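Local structure of PHOX (Pseudomonas fluorescens, 4A9V) at residues G53-D66 with E108-I122. The protein is an alkaline phosphatase of the PhoX family, a beta-propeller enzyme that hydrolyses phosphate monoesters with an iron-calcium cofactor. Numbering follows the deposited sequence.
Sequences GNGTAAAQEVQFGD and EDVRKALACEGVSVI
Arg111 and Glu61 form the main ionic link between segments 53-66 and 108-122. The guanidinium meets the carboxylate side-on: NH2 of Arg111 reaches OE1 of Glu61 at 2.9 Å, and NE reaches OE2 in a nearly straight bond (176°). Both oxygens lie close to the guanidinium plane, yet the two flat groups are twisted 47° apart. On the other side of the guanidinium, NH1 binds Glu108 OE2, so a carboxylate on each flank fixes the rotation of the group. Two waters extend the network from Glu108 OE1 to the backbone N of Ala57 and of Ala58.

Lys112 takes a different route. Its fully extended chain, with CG anti to the backbone N (chi1 -178°), runs past Ala57 and brings NZ 2.7 Å from the carbonyl O of Gly55, to which it donates; the O of Gly53 is just as near.

Small side chains let the helices close up. Ala57 CB sits 3.8 Å from Lys112 CB, and Ala115 CB touches the CG atoms of both Glu61 and Gln60. Gln60, bent at chi2, turns its amide back so that NE2 binds Phe64 O while OE1 accepts from Trp38. Phe64 lays CD1 and CE1 against Ser120 CB.

Farther on, two N-H groups of 53-66 are held by the other segment. Asp66 N donates to Cys116 O (2.9 Å), and Gly65 N makes a longer bond to Ser120 OG (3.3 Å), whose hydroxyl also pairs with Asn89.

Helix 107-115, set between the second and third strands of a four-stranded antiparallel blade of the beta-propeller, thus packs against the turn-and-helix segment that leads into the blade's first strand, 68-76.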
loop_
_atom_site.group_PDB
_atom_site.type_symbol
_atom_site.label_atom_id
_atom_site.label_comp_id
_atom_site.label_asym_id
_atom_site.label_seq_id
_atom_site.Cartn_x
_atom_site.Cartn_y
_atom_site.Cartn_z
ATOM N N GLY A 53 -15.875 -16.216 16.027
ATOM C CA GLY A 53 -16.376 -14.915 15.614
ATOM C C GLY A 53 -16.990 -14.083 16.726
ATOM O O GLY A 53 -17.394 -12.949 16.493
ATOM N N ASN A 54 -17.102 -14.649 17.924
ATOM C CA ASN A 54 -17.804 -13.984 19.012
ATOM C C ASN A 54 -16.944 -12.981 19.781
ATOM O O ASN A 54 -17.445 -12.327 20.695
ATOM C CB ASN A 54 -18.390 -15.012 19.989
ATOM C CG ASN A 54 -19.577 -15.753 19.411
ATOM O OD1 ASN A 54 -19.516 -16.959 19.171
ATOM N ND2 ASN A 54 -20.632 -15.022 19.119
ATOM N N GLY A 55 -15.710 -12.758 19.341
ATOM C CA GLY A 55 -14.896 -11.712 19.946
ATOM C C GLY A 55 -15.570 -10.352 19.839
ATOM O O GLY A 55 -16.258 -10.060 18.862
ATOM N N THR A 56 -15.376 -9.514 20.847
ATOM C CA THR A 56 -16.018 -8.207 20.880
ATOM C C THR A 56 -15.234 -7.153 20.090
ATOM O O THR A 56 -14.041 -7.304 19.828
ATOM C CB THR A 56 -16.193 -7.716 22.321
ATOM O OG1 THR A 56 -14.900 -7.503 22.892
ATOM C CG2 THR A 56 -16.969 -8.734 23.154
ATOM N N ALA A 57 -15.889 -6.028 19.829
ATOM C CA ALA A 57 -15.212 -4.862 19.277
ATOM C C ALA A 57 -14.096 -4.388 20.194
ATOM O O ALA A 57 -12.997 -4.085 19.733
ATOM C CB ALA A 57 -16.203 -3.739 19.037
ATOM N N ALA A 58 -14.375 -4.324 21.492
ATOM C CA ALA A 58 -13.372 -3.864 22.444
ATOM C C ALA A 58 -12.139 -4.765 22.441
ATOM O O ALA A 58 -11.014 -4.285 22.538
ATOM C CB ALA A 58 -13.966 -3.784 23.841
ATOM N N ALA A 59 -12.349 -6.071 22.310
ATOM C CA ALA A 59 -11.227 -6.989 22.181
ATOM C C ALA A 59 -10.442 -6.737 20.900
ATOM O O ALA A 59 -9.220 -6.734 20.908
ATOM C CB ALA A 59 -11.703 -8.432 22.235
ATOM N N GLN A 60 -11.141 -6.510 19.793
ATOM C CA GLN A 60 -10.458 -6.314 18.525
ATOM C C GLN A 60 -9.620 -5.032 18.541
ATOM O O GLN A 60 -8.569 -4.978 17.900
ATOM C CB GLN A 60 -11.453 -6.300 17.363
ATOM C CG GLN A 60 -10.806 -6.124 15.994
ATOM C CD GLN A 60 -9.883 -7.265 15.611
ATOM O OE1 GLN A 60 -10.322 -8.340 15.218
ATOM N NE2 GLN A 60 -8.588 -7.027 15.721
ATOM N N GLU A 61 -10.023 -4.057 19.359
ATOM C CA GLU A 61 -9.250 -2.824 19.514
ATOM C C GLU A 61 -7.912 -3.029 20.213
ATOM O O GLU A 61 -7.066 -2.138 20.166
ATOM C CB GLU A 61 -10.073 -1.756 20.245
ATOM C CG GLU A 61 -11.227 -1.235 19.394
ATOM C CD GLU A 61 -12.193 -0.314 20.123
ATOM O OE1 GLU A 61 -12.172 -0.245 21.369
ATOM O OE2 GLU A 61 -13.119 0.200 19.459
ATOM N N VAL A 62 -7.707 -4.196 20.828
ATOM C CA VAL A 62 -6.437 -4.526 21.480
ATOM C C VAL A 62 -5.825 -5.815 20.920
ATOM O O VAL A 62 -4.938 -6.411 21.530
ATOM C CB VAL A 62 -6.572 -4.623 23.023
ATOM C CG1 VAL A 62 -6.914 -3.260 23.606
ATOM C CG2 VAL A 62 -7.597 -5.668 23.435
ATOM N N GLN A 63 -6.264 -6.191 19.722
ATOM C CA GLN A 63 -5.739 -7.352 19.008
ATOM C C GLN A 63 -5.185 -6.906 17.661
ATOM O O GLN A 63 -5.645 -5.927 17.079
ATOM C CB GLN A 63 -6.849 -8.387 18.774
ATOM C CG GLN A 63 -7.296 -9.088 20.046
ATOM C CD GLN A 63 -8.641 -9.778 19.908
ATOM O OE1 GLN A 63 -9.485 -9.404 19.078
ATOM N NE2 GLN A 63 -8.886 -10.737 20.786
ATOM N N PHE A 64 -4.190 -7.638 17.176
ATOM C CA PHE A 64 -3.673 -7.432 15.835
ATOM C C PHE A 64 -4.842 -7.349 14.851
ATOM O O PHE A 64 -5.769 -8.155 14.898
ATOM C CB PHE A 64 -2.734 -8.582 15.461
ATOM C CG PHE A 64 -1.864 -8.298 14.272
ATOM C CD1 PHE A 64 -0.786 -7.434 14.383
ATOM C CD2 PHE A 64 -2.077 -8.951 13.074
ATOM C CE1 PHE A 64 0.050 -7.211 13.310
ATOM C CE2 PHE A 64 -1.246 -8.730 11.990
ATOM C CZ PHE A 64 -0.183 -7.852 12.107
ATOM N N GLY A 65 -4.794 -6.355 13.972
ATOM C CA GLY A 65 -5.891 -6.099 13.055
ATOM C C GLY A 65 -5.950 -7.118 11.939
ATOM O O GLY A 65 -5.160 -8.067 11.879
ATOM N N ASP A 66 -6.941 -6.940 11.073
ATOM C CA ASP A 66 -7.215 -7.878 9.992
ATOM C C ASP A 66 -6.469 -7.463 8.722
ATOM O O ASP A 66 -5.908 -6.369 8.631
ATOM C CB ASP A 66 -8.729 -7.948 9.754
ATOM C CG ASP A 66 -9.194 -9.292 9.199
ATOM O OD1 ASP A 66 -8.338 -10.120 8.810
ATOM O OD2 ASP A 66 -10.429 -9.491 9.126
ATOM N N GLU A 108 -22.306 -1.966 17.342
ATOM C CA GLU A 108 -21.178 -2.743 17.839
ATOM C C GLU A 108 -20.476 -3.505 16.720
ATOM O O GLU A 108 -19.248 -3.542 16.675
ATOM C CB GLU A 108 -21.612 -3.688 18.962
ATOM C CG GLU A 108 -21.520 -3.061 20.351
ATOM C CD GLU A 108 -20.086 -2.747 20.765
ATOM O OE1 GLU A 108 -19.261 -3.685 20.801
ATOM O OE2 GLU A 108 -19.802 -1.586 21.157
ATOM N N ASP A 109 -21.235 -4.037 15.762
ATOM C CA ASP A 109 -20.599 -4.696 14.613
ATOM C C ASP A 109 -19.748 -3.705 13.811
ATOM O O ASP A 109 -18.664 -4.048 13.336
ATOM C CB ASP A 109 -21.632 -5.330 13.678
ATOM C CG ASP A 109 -22.135 -6.691 14.149
ATOM O OD1 ASP A 109 -21.734 -7.166 15.238
ATOM O OD2 ASP A 109 -22.984 -7.259 13.423
ATOM N N VAL A 110 -20.250 -2.489 13.621
ATOM C CA VAL A 110 -19.497 -1.475 12.873
ATOM C C VAL A 110 -18.237 -1.034 13.626
ATOM O O VAL A 110 -17.151 -0.970 13.050
ATOM C CB VAL A 110 -20.381 -0.256 12.550
ATOM C CG1 VAL A 110 -19.536 0.869 11.970
ATOM C CG2 VAL A 110 -21.485 -0.656 11.583
ATOM N N ARG A 111 -18.362 -0.854 14.938
ATOM C CA ARG A 111 -17.193 -0.594 15.772
ATOM C C ARG A 111 -16.154 -1.708 15.650
ATOM O O ARG A 111 -14.951 -1.455 15.576
ATOM C CB ARG A 111 -17.629 -0.450 17.224
ATOM C CG ARG A 111 -16.492 -0.121 18.168
ATOM C CD ARG A 111 -16.947 -0.204 19.607
ATOM N NE ARG A 111 -15.805 -0.191 20.509
ATOM C CZ ARG A 111 -15.892 -0.377 21.820
ATOM N NH1 ARG A 111 -17.067 -0.623 22.381
ATOM N NH2 ARG A 111 -14.801 -0.328 22.571
ATOM N N LYS A 112 -16.616 -2.952 15.583
ATOM C CA LYS A 112 -15.725 -4.099 15.479
ATOM C C LYS A 112 -14.983 -4.122 14.134
ATOM O O LYS A 112 -13.796 -4.430 14.084
ATOM C CB LYS A 112 -16.529 -5.380 15.671
ATOM C CG LYS A 112 -15.733 -6.663 15.634
ATOM C CD LYS A 112 -16.588 -7.825 16.106
ATOM C CE LYS A 112 -15.993 -9.155 15.705
ATOM N NZ LYS A 112 -16.777 -10.301 16.244
ATOM N N ALA A 113 -15.668 -3.762 13.050
ATOM C CA ALA A 113 -15.025 -3.646 11.735
ATOM C C ALA A 113 -13.990 -2.525 11.736
ATOM O O ALA A 113 -12.872 -2.710 11.260
ATOM C CB ALA A 113 -16.069 -3.427 10.645
ATOM N N LEU A 114 -14.348 -1.367 12.270
ATOM C CA LEU A 114 -13.401 -0.257 12.344
ATOM C C LEU A 114 -12.181 -0.618 13.202
ATOM O O LEU A 114 -11.055 -0.204 12.906
ATOM C CB LEU A 114 -14.103 0.977 12.913
ATOM C CG LEU A 114 -14.917 1.755 11.878
ATOM C CD1 LEU A 114 -16.007 2.571 12.548
ATOM C CD2 LEU A 114 -14.028 2.659 11.045
ATOM N N ALA A 115 -12.399 -1.457 14.214
ATOM C CA ALA A 115 -11.331 -1.910 15.094
ATOM C C ALA A 115 -10.307 -2.768 14.356
ATOM O O ALA A 115 -9.156 -2.869 14.778
ATOM C CB ALA A 115 -11.916 -2.684 16.260
ATOM N N CYS A 116 -10.753 -3.458 13.312
ATOM C CA CYS A 116 -9.880 -4.318 12.523
ATOM C C CYS A 116 -8.875 -3.557 11.679
ATOM O O CYS A 116 -7.956 -4.176 11.155
ATOM C CB CYS A 116 -10.712 -5.171 11.574
ATOM S SG CYS A 116 -11.626 -6.531 12.326
ATOM N N GLU A 117 -9.177 -2.298 11.370
ATOM C CA GLU A 117 -8.410 -1.535 10.393
ATOM C C GLU A 117 -7.518 -0.532 11.102
ATOM O O GLU A 117 -7.727 -0.224 12.273
ATOM C CB GLU A 117 -9.356 -0.830 9.423
ATOM C CG GLU A 117 -10.328 -1.813 8.778
ATOM C CD GLU A 117 -11.186 -1.256 7.664
ATOM O OE1 GLU A 117 -10.946 -0.142 7.169
ATOM O OE2 GLU A 117 -12.158 -1.962 7.307
ATOM N N GLY A 118 -6.519 -0.038 10.384
ATOM C CA GLY A 118 -5.592 0.942 10.934
ATOM C C GLY A 118 -4.175 0.416 10.876
ATOM O O GLY A 118 -3.715 -0.033 9.821
ATOM N N VAL A 119 -3.485 0.488 12.010
ATOM C CA VAL A 119 -2.103 0.055 12.125
ATOM C C VAL A 119 -1.955 -0.748 13.413
ATOM O O VAL A 119 -2.592 -0.457 14.430
ATOM C CB VAL A 119 -1.135 1.261 12.095
ATOM C CG1 VAL A 119 0.304 0.830 12.333
ATOM C CG2 VAL A 119 -1.251 1.994 10.764
ATOM N N SER A 120 -1.113 -1.773 13.350
ATOM C CA SER A 120 -0.648 -2.484 14.538
ATOM C C SER A 120 0.854 -2.256 14.675
ATOM O O SER A 120 1.615 -2.595 13.773
ATOM C CB SER A 120 -0.909 -3.980 14.380
ATOM O OG SER A 120 -2.280 -4.261 14.237
ATOM N N VAL A 121 1.268 -1.632 15.775
ATOM C CA VAL A 121 2.683 -1.511 16.109
ATOM C C VAL A 121 3.038 -2.618 17.090
ATOM O O VAL A 121 2.327 -2.820 18.078
ATOM C CB VAL A 121 3.006 -0.146 16.753
ATOM C CG1 VAL A 121 4.494 -0.032 17.053
ATOM C CG2 VAL A 121 2.549 0.994 15.859
ATOM N N ILE A 122 4.072 -3.387 16.754
ATOM C CA ILE A 122 4.503 -4.501 17.588
ATOM C C ILE A 122 6.005 -4.475 17.807
ATOM O O ILE A 122 6.759 -4.016 16.952
ATOM C CB ILE A 122 4.091 -5.863 16.992
ATOM C CG1 ILE A 122 4.807 -6.141 15.665
ATOM C CG2 ILE A 122 2.577 -5.943 16.842
ATOM C CD1 ILE A 122 4.545 -7.534 15.125
HETATM O O HOH W 1 -18.778 -6.067 19.749
HETATM O O HOH W 2 -17.122 -4.269 22.491
HETATM O O HOH W 3 -13.474 0.814 16.703
#